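Local coordinates for erythropoietin (Homo sapiens, PDB 1EER), which regulates the proliferation and differentiation of erythrocytes as a secreted hormone, binding and dimerising its receptor EPOR and so activating JAK2, at residues Arg4-Ser9 / Arg110-Gln115; Arg10-Tyr15 / Gly151-Tyr156; Met54-Gln59 / Thr157-Arg162. The protein carries 5 engineered substitutions. All blocks are in the same frame, centred on the assembly; numbering follows the deposited sequence.

Contact 1. Residues Arg4-Ser9 / Arg110-Gln115; sequences RLICDS and RALGAQ
Ile6 and Leu112 mark the nearest approach of the two backbones, CA to CA 7.5 Å, where a short 3-10 turn before helix 9-25 passes the link between helices 91-111 and 114-120. The contact is small and apolar. The methyl CG2 of Ile6 rests on the branch carbon CG of Leu112 at 3.7 Å, and the two side chains are nearly perpendicular. In Ile6 it is CG1 that lies anti to the backbone N (chi1 -151°), which leaves CG2 as the branch that meets the leucine. One of the two leucine methyls, Leu112 CD2, comes to within 4.5 Å of Cys7 SG, whose disulfide partner is Cys161. Behind Leu112 the chain turns sharply: Gly113 has a positive phi of 97°, closes the preceding helix in a Schellman motif and serves as N-cap of the next. In 4-9, Asp8 is the N-cap of helix 9-25, its OD1 making a weak hydrogen bond with Arg10 N. Around this contact, Ile6 also packs on Leu108 and Leu109 of helix 91-111, Leu112 reaches Tyr156 and Ala160 of helix 138-161, and Ala114 touches Trp64 of helix 56-82.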
ATOM      1  N   ARG A   4       5.368  -1.536  17.600  1.00 53.22           N
ATOM      2  CA  ARG A   4       5.134  -0.174  17.134  1.00 46.61           C
ATOM      3  C   ARG A   4       5.128   0.057  15.615  1.00 41.54           C
ATOM      4  O   ARG A   4       5.355  -0.852  14.819  1.00 37.61           O
ATOM      5  CB  ARG A   4       6.126   0.784  17.808  1.00 47.08           C
ATOM      6  CG  ARG A   4       6.523   0.373  19.216  1.00 47.01           C
ATOM      7  CD  ARG A   4       5.873   1.238  20.287  1.00 49.43           C
ATOM      8  NE  ARG A   4       5.976   0.610  21.604  1.00 49.35           N
ATOM      9  CZ  ARG A   4       6.951   0.845  22.482  1.00 49.72           C
ATOM     10  NH1 ARG A   4       7.921   1.704  22.191  1.00 48.02           N
ATOM     11  NH2 ARG A   4       6.966   0.212  23.652  1.00 39.12           N
ATOM     12  N   LEU A   5       4.834   1.308  15.263  1.00 37.83           N
ATOM     13  CA  LEU A   5       4.721   1.839  13.907  1.00 28.97           C
ATOM     14  C   LEU A   5       4.816   0.952  12.668  1.00 26.23           C
ATOM     15  O   LEU A   5       3.952   1.037  11.802  1.00 26.27           O
ATOM     16  CB  LEU A   5       5.673   3.022  13.754  1.00 29.00           C
ATOM     17  CG  LEU A   5       5.315   4.210  14.656  1.00 30.86           C
ATOM     18  CD1 LEU A   5       6.116   4.125  15.942  1.00 33.15           C
ATOM     19  CD2 LEU A   5       5.600   5.508  13.953  1.00 20.44           C
ATOM     20  N   ILE A   6       5.841   0.118  12.543  1.00 25.47           N
ATOM     21  CA  ILE A   6       5.926  -0.712  11.342  1.00 26.27           C
ATOM     22  C   ILE A   6       4.977  -1.897  11.403  1.00 24.08           C
ATOM     23  O   ILE A   6       4.664  -2.504  10.380  1.00 22.73           O
ATOM     24  CB  ILE A   6       7.369  -1.215  11.067  1.00 21.54           C
ATOM     25  CG1 ILE A   6       7.554  -1.407   9.560  1.00 21.29           C
ATOM     26  CG2 ILE A   6       7.646  -2.499  11.822  1.00 19.03           C
ATOM     27  CD1 ILE A   6       8.965  -1.803   9.150  1.00 24.71           C
ATOM     28  N   CYS A   7       4.513  -2.212  12.607  1.00 23.62           N
ATOM     29  CA  CYS A   7       3.589  -3.318  12.798  1.00 21.28           C
ATOM     30  C   CYS A   7       2.176  -2.924  12.410  1.00 22.16           C
ATOM     31  O   CYS A   7       1.246  -3.726  12.504  1.00 22.63           O
ATOM     32  CB  CYS A   7       3.636  -3.788  14.246  1.00 21.29           C
ATOM     33  SG  CYS A   7       5.174  -4.692  14.564  1.00 21.40           S
ATOM     34  N   ASP A   8       2.018  -1.676  11.984  1.00 24.36           N
ATOM     35  CA  ASP A   8       0.725  -1.183  11.550  1.00 20.23           C
ATOM     36  C   ASP A   8       0.757  -1.306  10.034  1.00 24.86           C
ATOM     37  O   ASP A   8       1.416  -0.527   9.343  1.00 21.72           O
ATOM     38  CB  ASP A   8       0.533   0.271  11.974  1.00 22.19           C
ATOM     39  CG  ASP A   8      -0.810   0.835  11.544  1.00 28.20           C
ATOM     40  OD1 ASP A   8      -1.285   0.510  10.435  1.00 30.62           O
ATOM     41  OD2 ASP A   8      -1.399   1.614  12.317  1.00 32.91           O
ATOM     42  N   SER A   9       0.060  -2.316   9.530  1.00 23.59           N
ATOM     43  CA  SER A   9       0.006  -2.580   8.103  1.00 28.09           C
ATOM     44  C   SER A   9      -0.084  -1.326   7.227  1.00 28.51           C
ATOM     45  O   SER A   9       0.694  -1.162   6.282  1.00 28.04           O
ATOM     46  CB  SER A   9      -1.178  -3.500   7.800  1.00 23.93           C
ATOM     47  OG  SER A   9      -0.766  -4.850   7.813  1.00 32.05           O
ATOM     48  N   ARG A 110      14.844  -1.112  12.203  1.00 25.19           N
ATOM     49  CA  ARG A 110      15.752  -1.176  13.334  1.00 22.19           C
ATOM     50  C   ARG A 110      14.970  -1.263  14.626  1.00 16.35           C
ATOM     51  O   ARG A 110      15.281  -2.065  15.493  1.00 21.07           O
ATOM     52  CB  ARG A 110      16.646   0.063  13.354  1.00 21.86           C
ATOM     53  CG  ARG A 110      17.394   0.263  14.653  1.00 25.25           C
ATOM     54  CD  ARG A 110      18.296   1.475  14.564  1.00 26.24           C
ATOM     55  NE  ARG A 110      18.985   1.526  13.281  1.00 28.66           N
ATOM     56  CZ  ARG A 110      19.202   2.642  12.601  1.00 29.47           C
ATOM     57  NH1 ARG A 110      18.781   3.801  13.086  1.00 32.80           N
ATOM     58  NH2 ARG A 110      19.835   2.600  11.438  1.00 27.27           N
ATOM     59  N   ALA A 111      13.957  -0.422  14.755  1.00 25.07           N
ATOM     60  CA  ALA A 111      13.134  -0.410  15.956  1.00 24.57           C
ATOM     61  C   ALA A 111      12.519  -1.781  16.122  1.00 26.81           C
ATOM     62  O   ALA A 111      12.237  -2.207  17.235  1.00 29.26           O
ATOM     63  CB  ALA A 111      12.051   0.642  15.835  1.00 23.86           C
ATOM     64  N   LEU A 112      12.320  -2.465  15.001  1.00 28.32           N
ATOM     65  CA  LEU A 112      11.750  -3.805  14.998  1.00 27.83           C
ATOM     66  C   LEU A 112      12.785  -4.830  15.471  1.00 30.21           C
ATOM     67  O   LEU A 112      12.452  -5.980  15.758  1.00 36.16           O
ATOM     68  CB  LEU A 112      11.270  -4.159  13.586  1.00 34.24           C
ATOM     69  CG  LEU A 112       9.950  -4.912  13.359  1.00 29.00           C
ATOM     70  CD1 LEU A 112      10.137  -5.836  12.184  1.00 19.91           C
ATOM     71  CD2 LEU A 112       9.526  -5.697  14.595  1.00 26.99           C
ATOM     72  N   GLY A 113      14.045  -4.414  15.542  1.00 28.46           N
ATOM     73  CA  GLY A 113      15.095  -5.307  15.997  1.00 24.24           C
ATOM     74  C   GLY A 113      15.856  -5.963  14.871  1.00 22.77           C
ATOM     75  O   GLY A 113      16.733  -6.792  15.116  1.00 22.55           O
ATOM     76  N   ALA A 114      15.523  -5.570  13.640  1.00 22.62           N
ATOM     77  CA  ALA A 114      16.141  -6.105  12.426  1.00 21.55           C
ATOM     78  C   ALA A 114      17.652  -5.926  12.351  1.00 23.54           C
ATOM     79  O   ALA A 114      18.375  -6.869  12.010  1.00 20.52           O
ATOM     80  CB  ALA A 114      15.494  -5.477  11.200  1.00 16.35           C
ATOM     81  N   GLN A 115      18.130  -4.722  12.654  1.00 20.46           N
ATOM     82  CA  GLN A 115      19.559  -4.459  12.604  1.00 20.43           C
ATOM     83  C   GLN A 115      20.327  -5.231  13.671  1.00 19.49           C
ATOM     84  O   GLN A 115      21.416  -5.742  13.415  1.00 20.14           O
ATOM     85  CB  GLN A 115      19.843  -2.969  12.759  1.00 22.92           C
ATOM     86  CG  GLN A 115      21.323  -2.669  12.636  1.00 19.76           C
ATOM     87  CD  GLN A 115      21.640  -1.219  12.846  1.00 23.29           C
ATOM     88  OE1 GLN A 115      21.125  -0.584  13.768  1.00 24.89           O
ATOM     89  NE2 GLN A 115      22.495  -0.679  11.993  1.00 23.42           N
TER

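Contact 2. Residues Arg10-Tyr15 / Gly151-Tyr156; sequences RVLERY and GKLKLY
Leu12, on helix 9-25, gives the contact most of its buried surface; it turns both terminal methyls to Leu153 of helix 138-161, and CD2 to Lys154 as well. Its CD1 meets Leu153 CD2 at 3.9 Å, while Leu12 CD2 lies 4.0 Å from that same Leu153 methyl, which therefore sits against both branches of the fork. The two leucine side chains point opposite ways and overlap at their methyl ends. Both have CG opposite the backbone N, Leu12 with chi1 168°, which extends each forked end across the gap between the helices; the backbones stay 8.1 Å apart between Leu12 CA and Lys154 CA. Lys154 joins through its aliphatic part: CD packs 3.9 Å from Leu12 CD2. Its chain is bent at chi2 (47°) and chi3, and this bend brings CD against the leucine methyl, the two chains crossing at a slant. The amino group continues past it toward the charged groups of Arg10 and Glu13, where Glu13 OE1 is still 6.4 Å from Lys154 NZ, too far for an ion pair. Within 10-15, Glu13 OE2 pairs with Arg10 NH2 by charge alone, the oxygen lying well out of the guanidinium plane. Inward, Leu12 continues onto Leu105 of helix 91-111 and Leu153 onto Leu67 of helix 56-82, tying the pair into the bundle interior. The chemistry thus implies a seam held by shape and hydrophobic burial, with the charged groups kept at its border, close to two chains of another protein that pack on residues of these segments.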
ATOM      1  N   ARG A  10      -1.036  -0.450   7.541  1.00 26.79           N
ATOM      2  CA  ARG A  10      -1.256   0.777   6.777  1.00 25.69           C
ATOM      3  C   ARG A  10      -0.014   1.650   6.703  1.00 24.29           C
ATOM      4  O   ARG A  10       0.217   2.337   5.702  1.00 20.68           O
ATOM      5  CB  ARG A  10      -2.396   1.597   7.395  1.00 33.46           C
ATOM      6  CG  ARG A  10      -3.746   0.891   7.506  1.00 37.08           C
ATOM      7  CD  ARG A  10      -3.776  -0.458   6.814  1.00 40.44           C
ATOM      8  NE  ARG A  10      -4.622  -0.454   5.626  1.00 48.51           N
ATOM      9  CZ  ARG A  10      -4.580  -1.393   4.685  1.00 52.47           C
ATOM     10  NH1 ARG A  10      -3.733  -2.410   4.796  1.00 51.87           N
ATOM     11  NH2 ARG A  10      -5.385  -1.314   3.633  1.00 49.61           N
ATOM     12  N   VAL A  11       0.774   1.635   7.772  1.00 23.69           N
ATOM     13  CA  VAL A  11       1.988   2.429   7.816  1.00 22.46           C
ATOM     14  C   VAL A  11       2.991   1.887   6.810  1.00 21.89           C
ATOM     15  O   VAL A  11       3.538   2.638   6.005  1.00 25.36           O
ATOM     16  CB  VAL A  11       2.615   2.425   9.234  1.00 23.24           C
ATOM     17  CG1 VAL A  11       3.927   3.234   9.242  1.00 21.79           C
ATOM     18  CG2 VAL A  11       1.620   3.008  10.231  1.00 19.54           C
ATOM     19  N   LEU A  12       3.223   0.580   6.844  1.00 21.74           N
ATOM     20  CA  LEU A  12       4.169  -0.024   5.919  1.00 18.14           C
ATOM     21  C   LEU A  12       3.626  -0.004   4.497  1.00 18.25           C
ATOM     22  O   LEU A  12       4.367   0.211   3.538  1.00 20.54           O
ATOM     23  CB  LEU A  12       4.472  -1.458   6.344  1.00 16.78           C
ATOM     24  CG  LEU A  12       5.228  -2.316   5.327  1.00 15.28           C
ATOM     25  CD1 LEU A  12       6.450  -1.567   4.795  1.00 20.02           C
ATOM     26  CD2 LEU A  12       5.637  -3.612   5.994  1.00 16.13           C
ATOM     27  N   GLU A  13       2.318  -0.210   4.371  1.00 20.29           N
ATOM     28  CA  GLU A  13       1.662  -0.236   3.071  1.00 16.51           C
ATOM     29  C   GLU A  13       1.843   1.028   2.247  1.00 20.98           C
ATOM     30  O   GLU A  13       1.860   0.965   1.016  1.00 13.24           O
ATOM     31  CB  GLU A  13       0.169  -0.504   3.239  1.00 23.48           C
ATOM     32  CG  GLU A  13      -0.588  -0.534   1.924  1.00 28.63           C
ATOM     33  CD  GLU A  13      -1.827  -1.416   1.975  1.00 38.78           C
ATOM     34  OE1 GLU A  13      -1.689  -2.657   2.109  1.00 36.99           O
ATOM     35  OE2 GLU A  13      -2.942  -0.862   1.877  1.00 35.31           O
ATOM     36  N   ARG A  14       1.959   2.176   2.914  1.00 22.86           N
ATOM     37  CA  ARG A  14       2.136   3.436   2.203  1.00 17.20           C
ATOM     38  C   ARG A  14       3.312   3.330   1.243  1.00 13.15           C
ATOM     39  O   ARG A  14       3.234   3.744   0.085  1.00 16.35           O
ATOM     40  CB  ARG A  14       2.382   4.580   3.185  1.00 16.98           C
ATOM     41  CG  ARG A  14       2.455   5.939   2.505  1.00 23.81           C
ATOM     42  CD  ARG A  14       3.251   6.944   3.324  1.00 28.52           C
ATOM     43  NE  ARG A  14       3.803   7.994   2.475  1.00 30.19           N
ATOM     44  CZ  ARG A  14       4.634   8.939   2.899  1.00 24.07           C
ATOM     45  NH1 ARG A  14       5.011   8.968   4.168  1.00 21.85           N
ATOM     46  NH2 ARG A  14       5.100   9.846   2.049  1.00 25.89           N
ATOM     47  N   TYR A  15       4.402   2.761   1.731  1.00 15.68           N
ATOM     48  CA  TYR A  15       5.604   2.622   0.921  1.00 20.76           C
ATOM     49  C   TYR A  15       5.464   1.564  -0.174  1.00 18.45           C
ATOM     50  O   TYR A  15       5.929   1.757  -1.295  1.00 17.63           O
ATOM     51  CB  TYR A  15       6.790   2.324   1.841  1.00 17.80           C
ATOM     52  CG  TYR A  15       6.942   3.379   2.919  1.00 22.76           C
ATOM     53  CD1 TYR A  15       7.430   4.653   2.609  1.00 22.03           C
ATOM     54  CD2 TYR A  15       6.562   3.121   4.236  1.00 24.03           C
ATOM     55  CE1 TYR A  15       7.534   5.644   3.585  1.00 23.19           C
ATOM     56  CE2 TYR A  15       6.663   4.101   5.220  1.00 19.88           C
ATOM     57  CZ  TYR A  15       7.149   5.361   4.888  1.00 26.23           C
ATOM     58  OH  TYR A  15       7.252   6.333   5.855  1.00 19.87           O
ATOM     59  N   GLY A 151       7.885  -8.009  -0.833  1.00 20.02           N
ATOM     60  CA  GLY A 151       8.276  -9.395  -0.661  1.00 16.38           C
ATOM     61  C   GLY A 151       8.839  -9.779   0.695  1.00 14.84           C
ATOM     62  O   GLY A 151       8.121  -9.800   1.691  1.00 15.39           O
ATOM     63  N   LYS A 152      10.132 -10.086   0.738  1.00 15.49           N
ATOM     64  CA  LYS A 152      10.754 -10.497   1.984  1.00 16.25           C
ATOM     65  C   LYS A 152      10.654  -9.447   3.086  1.00 13.62           C
ATOM     66  O   LYS A 152      10.598  -9.795   4.264  1.00 17.75           O
ATOM     67  CB  LYS A 152      12.213 -10.898   1.747  1.00 15.71           C
ATOM     68  CG  LYS A 152      13.137  -9.767   1.381  1.00 20.58           C
ATOM     69  CD  LYS A 152      14.546 -10.284   1.200  1.00 22.85           C
ATOM     70  CE  LYS A 152      14.724 -10.903  -0.180  1.00 20.48           C
ATOM     71  NZ  LYS A 152      15.662 -12.057  -0.161  1.00 29.99           N
ATOM     72  N   LEU A 153      10.629  -8.168   2.722  1.00 14.39           N
ATOM     73  CA  LEU A 153      10.499  -7.138   3.750  1.00 19.04           C
ATOM     74  C   LEU A 153       9.145  -7.320   4.430  1.00 14.56           C
ATOM     75  O   LEU A 153       9.060  -7.449   5.656  1.00 17.63           O
ATOM     76  CB  LEU A 153      10.586  -5.736   3.146  1.00 19.12           C
ATOM     77  CG  LEU A 153      10.763  -4.652   4.215  1.00 22.48           C
ATOM     78  CD1 LEU A 153      11.654  -3.555   3.680  1.00 23.53           C
ATOM     79  CD2 LEU A 153       9.413  -4.095   4.622  1.00 18.87           C
ATOM     80  N   LYS A 154       8.088  -7.347   3.627  1.00 15.44           N
ATOM     81  CA  LYS A 154       6.747  -7.532   4.163  1.00 21.14           C
ATOM     82  C   LYS A 154       6.685  -8.839   4.935  1.00 21.94           C
ATOM     83  O   LYS A 154       6.159  -8.877   6.049  1.00 22.75           O
ATOM     84  CB  LYS A 154       5.705  -7.535   3.035  1.00 15.75           C
ATOM     85  CG  LYS A 154       4.272  -7.720   3.511  1.00 22.38           C
ATOM     86  CD  LYS A 154       3.927  -6.814   4.702  1.00 27.60           C
ATOM     87  CE  LYS A 154       2.451  -6.395   4.691  1.00 28.02           C
ATOM     88  NZ  LYS A 154       1.903  -6.114   6.050  1.00 23.20           N
ATOM     89  N   LEU A 155       7.233  -9.904   4.349  1.00 21.67           N
ATOM     90  CA  LEU A 155       7.232 -11.217   4.990  1.00 21.71           C
ATOM     91  C   LEU A 155       7.924 -11.189   6.346  1.00 20.90           C
ATOM     92  O   LEU A 155       7.390 -11.691   7.337  1.00 24.04           O
ATOM     93  CB  LEU A 155       7.909 -12.258   4.093  1.00 23.06           C
ATOM     94  CG  LEU A 155       7.093 -12.751   2.889  1.00 25.52           C
ATOM     95  CD1 LEU A 155       7.919 -13.762   2.103  1.00 26.69           C
ATOM     96  CD2 LEU A 155       5.773 -13.366   3.346  1.00 22.89           C
ATOM     97  N   TYR A 156       9.119 -10.612   6.388  1.00 20.07           N
ATOM     98  CA  TYR A 156       9.854 -10.524   7.637  1.00 17.14           C
ATOM     99  C   TYR A 156       9.045  -9.712   8.667  1.00 23.04           C
ATOM    100  O   TYR A 156       8.845 -10.148   9.806  1.00 21.83           O
ATOM    101  CB  TYR A 156      11.214  -9.862   7.403  1.00 20.06           C
ATOM    102  CG  TYR A 156      11.851  -9.402   8.688  1.00 22.63           C
ATOM    103  CD1 TYR A 156      12.280 -10.330   9.634  1.00 26.62           C
ATOM    104  CD2 TYR A 156      11.950  -8.048   9.000  1.00 16.20           C
ATOM    105  CE1 TYR A 156      12.784  -9.930  10.860  1.00 22.05           C
ATOM    106  CE2 TYR A 156      12.455  -7.639  10.229  1.00 19.50           C
ATOM    107  CZ  TYR A 156      12.865  -8.589  11.153  1.00 18.54           C
ATOM    108  OH  TYR A 156      13.345  -8.219  12.385  1.00 28.09           O
TER

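Contact 3. Residues Met54-Gln59 / Thr157-Arg162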
ATOM      1  N   MET A  54      14.022 -21.767   7.200  1.00 23.89           N
ATOM      2  CA  MET A  54      15.265 -21.228   7.734  1.00 24.19           C
ATOM      3  C   MET A  54      15.096 -20.532   9.076  1.00 24.82           C
ATOM      4  O   MET A  54      14.019 -20.027   9.395  1.00 25.30           O
ATOM      5  CB  MET A  54      15.917 -20.272   6.729  1.00 21.37           C
ATOM      6  CG  MET A  54      15.039 -19.149   6.232  1.00 23.09           C
ATOM      7  SD  MET A  54      16.014 -17.904   5.361  1.00 29.26           S
ATOM      8  CE  MET A  54      15.505 -18.175   3.675  1.00 34.21           C
ATOM      9  N   GLU A  55      16.163 -20.536   9.872  1.00 22.82           N
ATOM     10  CA  GLU A  55      16.148 -19.879  11.174  1.00 24.73           C
ATOM     11  C   GLU A  55      15.524 -18.506  10.944  1.00 25.51           C
ATOM     12  O   GLU A  55      15.922 -17.792  10.025  1.00 27.54           O
ATOM     13  CB  GLU A  55      17.579 -19.727  11.700  1.00 25.02           C
ATOM     14  CG  GLU A  55      17.686 -19.599  13.216  1.00 23.33           C
ATOM     15  CD  GLU A  55      19.035 -19.071  13.658  1.00 25.96           C
ATOM     16  OE1 GLU A  55      19.983 -19.101  12.841  1.00 29.14           O
ATOM     17  OE2 GLU A  55      19.151 -18.629  14.822  1.00 27.44           O
ATOM     18  N   VAL A  56      14.540 -18.141  11.762  1.00 25.97           N
ATOM     19  CA  VAL A  56      13.854 -16.862  11.602  1.00 24.31           C
ATOM     20  C   VAL A  56      14.812 -15.680  11.630  1.00 22.39           C
ATOM     21  O   VAL A  56      14.636 -14.708  10.898  1.00 27.16           O
ATOM     22  CB  VAL A  56      12.781 -16.668  12.690  1.00 24.46           C
ATOM     23  CG1 VAL A  56      11.961 -15.425  12.390  1.00 31.19           C
ATOM     24  CG2 VAL A  56      11.878 -17.895  12.754  1.00 23.32           C
ATOM     25  N   GLY A  57      15.830 -15.775  12.474  1.00 23.20           N
ATOM     26  CA  GLY A  57      16.808 -14.707  12.568  1.00 25.18           C
ATOM     27  C   GLY A  57      17.441 -14.381  11.232  1.00 27.42           C
ATOM     28  O   GLY A  57      17.832 -13.239  10.991  1.00 30.98           O
ATOM     29  N   GLN A  58      17.547 -15.387  10.364  1.00 25.57           N
ATOM     30  CA  GLN A  58      18.119 -15.210   9.033  1.00 23.86           C
ATOM     31  C   GLN A  58      17.213 -14.332   8.164  1.00 21.06           C
ATOM     32  O   GLN A  58      17.671 -13.707   7.201  1.00 22.77           O
ATOM     33  CB  GLN A  58      18.340 -16.576   8.362  1.00 23.81           C
ATOM     34  CG  GLN A  58      18.906 -16.504   6.936  1.00 21.74           C
ATOM     35  CD  GLN A  58      20.229 -15.752   6.849  1.00 24.94           C
ATOM     36  OE1 GLN A  58      20.996 -15.693   7.820  1.00 21.47           O
ATOM     37  NE2 GLN A  58      20.502 -15.168   5.682  1.00 23.37           N
ATOM     38  N   GLN A  59      15.923 -14.288   8.488  1.00 19.58           N
ATOM     39  CA  GLN A  59      15.024 -13.433   7.725  1.00 20.46           C
ATOM     40  C   GLN A  59      15.518 -11.996   7.976  1.00 18.84           C
ATOM     41  O   GLN A  59      15.626 -11.187   7.055  1.00 19.67           O
ATOM     42  CB  GLN A  59      13.584 -13.601   8.215  1.00 20.58           C
ATOM     43  CG  GLN A  59      13.049 -15.028   8.160  1.00 21.39           C
ATOM     44  CD  GLN A  59      11.588 -15.119   8.588  1.00 26.27           C
ATOM     45  OE1 GLN A  59      10.971 -14.116   8.945  1.00 24.43           O
ATOM     46  NE2 GLN A  59      11.032 -16.325   8.556  1.00 20.88           N
ATOM     47  N   THR A 157       8.575  -8.535   8.255  1.00 21.59           N
ATOM     48  CA  THR A 157       7.804  -7.667   9.141  1.00 23.53           C
ATOM     49  C   THR A 157       6.547  -8.341   9.699  1.00 23.96           C
ATOM     50  O   THR A 157       6.202  -8.151  10.861  1.00 25.29           O
ATOM     51  CB  THR A 157       7.383  -6.378   8.421  1.00 23.87           C
ATOM     52  OG1 THR A 157       8.537  -5.565   8.168  1.00 27.25           O
ATOM     53  CG2 THR A 157       6.413  -5.601   9.274  1.00 35.38           C
ATOM     54  N   GLY A 158       5.867  -9.125   8.868  1.00 26.70           N
ATOM     55  CA  GLY A 158       4.666  -9.810   9.310  1.00 21.39           C
ATOM     56  C   GLY A 158       4.926 -10.768  10.455  1.00 23.10           C
ATOM     57  O   GLY A 158       4.206 -10.769  11.452  1.00 25.75           O
ATOM     58  N   GLU A 159       5.962 -11.587  10.325  1.00 23.89           N
ATOM     59  CA  GLU A 159       6.281 -12.549  11.368  1.00 22.86           C
ATOM     60  C   GLU A 159       6.829 -11.909  12.637  1.00 26.09           C
ATOM     61  O   GLU A 159       6.444 -12.284  13.745  1.00 30.72           O
ATOM     62  CB  GLU A 159       7.292 -13.568  10.851  1.00 22.44           C
ATOM     63  CG  GLU A 159       7.837 -14.495  11.926  1.00 31.16           C
ATOM     64  CD  GLU A 159       7.667 -15.966  11.580  1.00 36.90           C
ATOM     65  OE1 GLU A 159       7.853 -16.332  10.397  1.00 39.26           O
ATOM     66  OE2 GLU A 159       7.351 -16.757  12.496  1.00 39.68           O
ATOM     67  N   ALA A 160       7.727 -10.942  12.470  1.00 25.56           N
ATOM     68  CA  ALA A 160       8.370 -10.284  13.600  1.00 23.45           C
ATOM     69  C   ALA A 160       7.408  -9.512  14.496  1.00 23.43           C
ATOM     70  O   ALA A 160       7.624  -9.392  15.697  1.00 23.17           O
ATOM     71  CB  ALA A 160       9.483  -9.361  13.090  1.00 18.17           C
ATOM     72  N   CYS A 161       6.333  -9.009  13.913  1.00 27.74           N
ATOM     73  CA  CYS A 161       5.365  -8.232  14.667  1.00 27.30           C
ATOM     74  C   CYS A 161       4.567  -9.068  15.651  1.00 33.39           C
ATOM     75  O   CYS A 161       4.078  -8.551  16.656  1.00 39.17           O
ATOM     76  CB  CYS A 161       4.445  -7.491  13.700  1.00 21.05           C
ATOM     77  SG  CYS A 161       5.252  -6.007  13.011  1.00 30.02           S
ATOM     78  N   ARG A 162       4.434 -10.359  15.365  1.00 38.77           N
ATOM     79  CA  ARG A 162       3.719 -11.257  16.264  1.00 41.71           C
ATOM     80  C   ARG A 162       4.706 -11.643  17.361  1.00 46.12           C
ATOM     81  O   ARG A 162       5.264 -12.739  17.347  1.00 46.44           O
ATOM     82  CB  ARG A 162       3.252 -12.508  15.515  1.00 44.19           C
ATOM     83  CG  ARG A 162       2.370 -12.227  14.310  1.00 40.04           C
ATOM     84  CD  ARG A 162       1.817 -13.523  13.726  1.00 48.84           C
ATOM     85  NE  ARG A 162       2.319 -13.788  12.377  1.00 45.97           N
ATOM     86  CZ  ARG A 162       3.151 -14.779  12.067  1.00 44.24           C
ATOM     87  NH1 ARG A 162       3.584 -15.607  13.011  1.00 41.69           N
ATOM     88  NH2 ARG A 162       3.555 -14.942  10.813  1.00 41.84           N
TER
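Glu159, near the end of helix 138-161, reaches across to the first turn of helix 56-82, touching Val56 and Gln59. The backbones stand well apart here, 8.7 Å from Val56 CA to Glu159 CA, and the side chains bridge the interval. At the root of the glutamate, Glu159 CB lies 4.2 Å from the amide oxygen OE1 of Gln59. Because chi1 (172°) turns CG away from the backbone N, the next carbon is carried out to the valine, and Glu159 CG comes to 4.3 Å from Val56 CG1, a loose apolar touch. A bend at chi2 (126°) then swings the carboxylate round. One oxygen, Glu159 OE1, faces the glutamine amide, 3.7 Å from Gln59 NE2, which is too long for a hydrogen bond; the approach is polar proximity between a carboxylate and an amide whose planes are turned 61° apart, on side chains that run at about a right angle. The other oxygen, Glu159 OE2, turns toward Arg162 NH1 of its own segment, three residues on, at 4.0 Å, a long salt bridge. The arginine folds back so that one face of its guanidinium lies over Glu159 CA, nearer the edge of the group than its centre. Light, partly polar packing of this kind joins the start of one helix to the finish of another, as expected for antiparallel neighbours in the up-up-down-down four-helix bundle of the long-chain cytokines, the fold to which erythropoietin belongs.

How the contacts relate
The three contacts cluster toward the end of the four-helix bundle where both termini lie, with centres about 10 Å (contacts 1 and 2), 11 Å (1 and 3) and 13 Å (2 and 3) apart. Contacts 2 and 3 share helix 138-161, which meets helix 9-25 in one and helix 56-82 in the other. Contact 1 adds the end of helix 91-111, so all four long helices take part. Along the chain the segments alternate, 4-9, 10-15, 54-59, 110-115, 151-156 and 157-162, and the Cys7-Cys161 disulfide links contact 1 to contact 3. Early, middle and late parts of the sequence are thereby joined in one receptor-binding cytokine bundle.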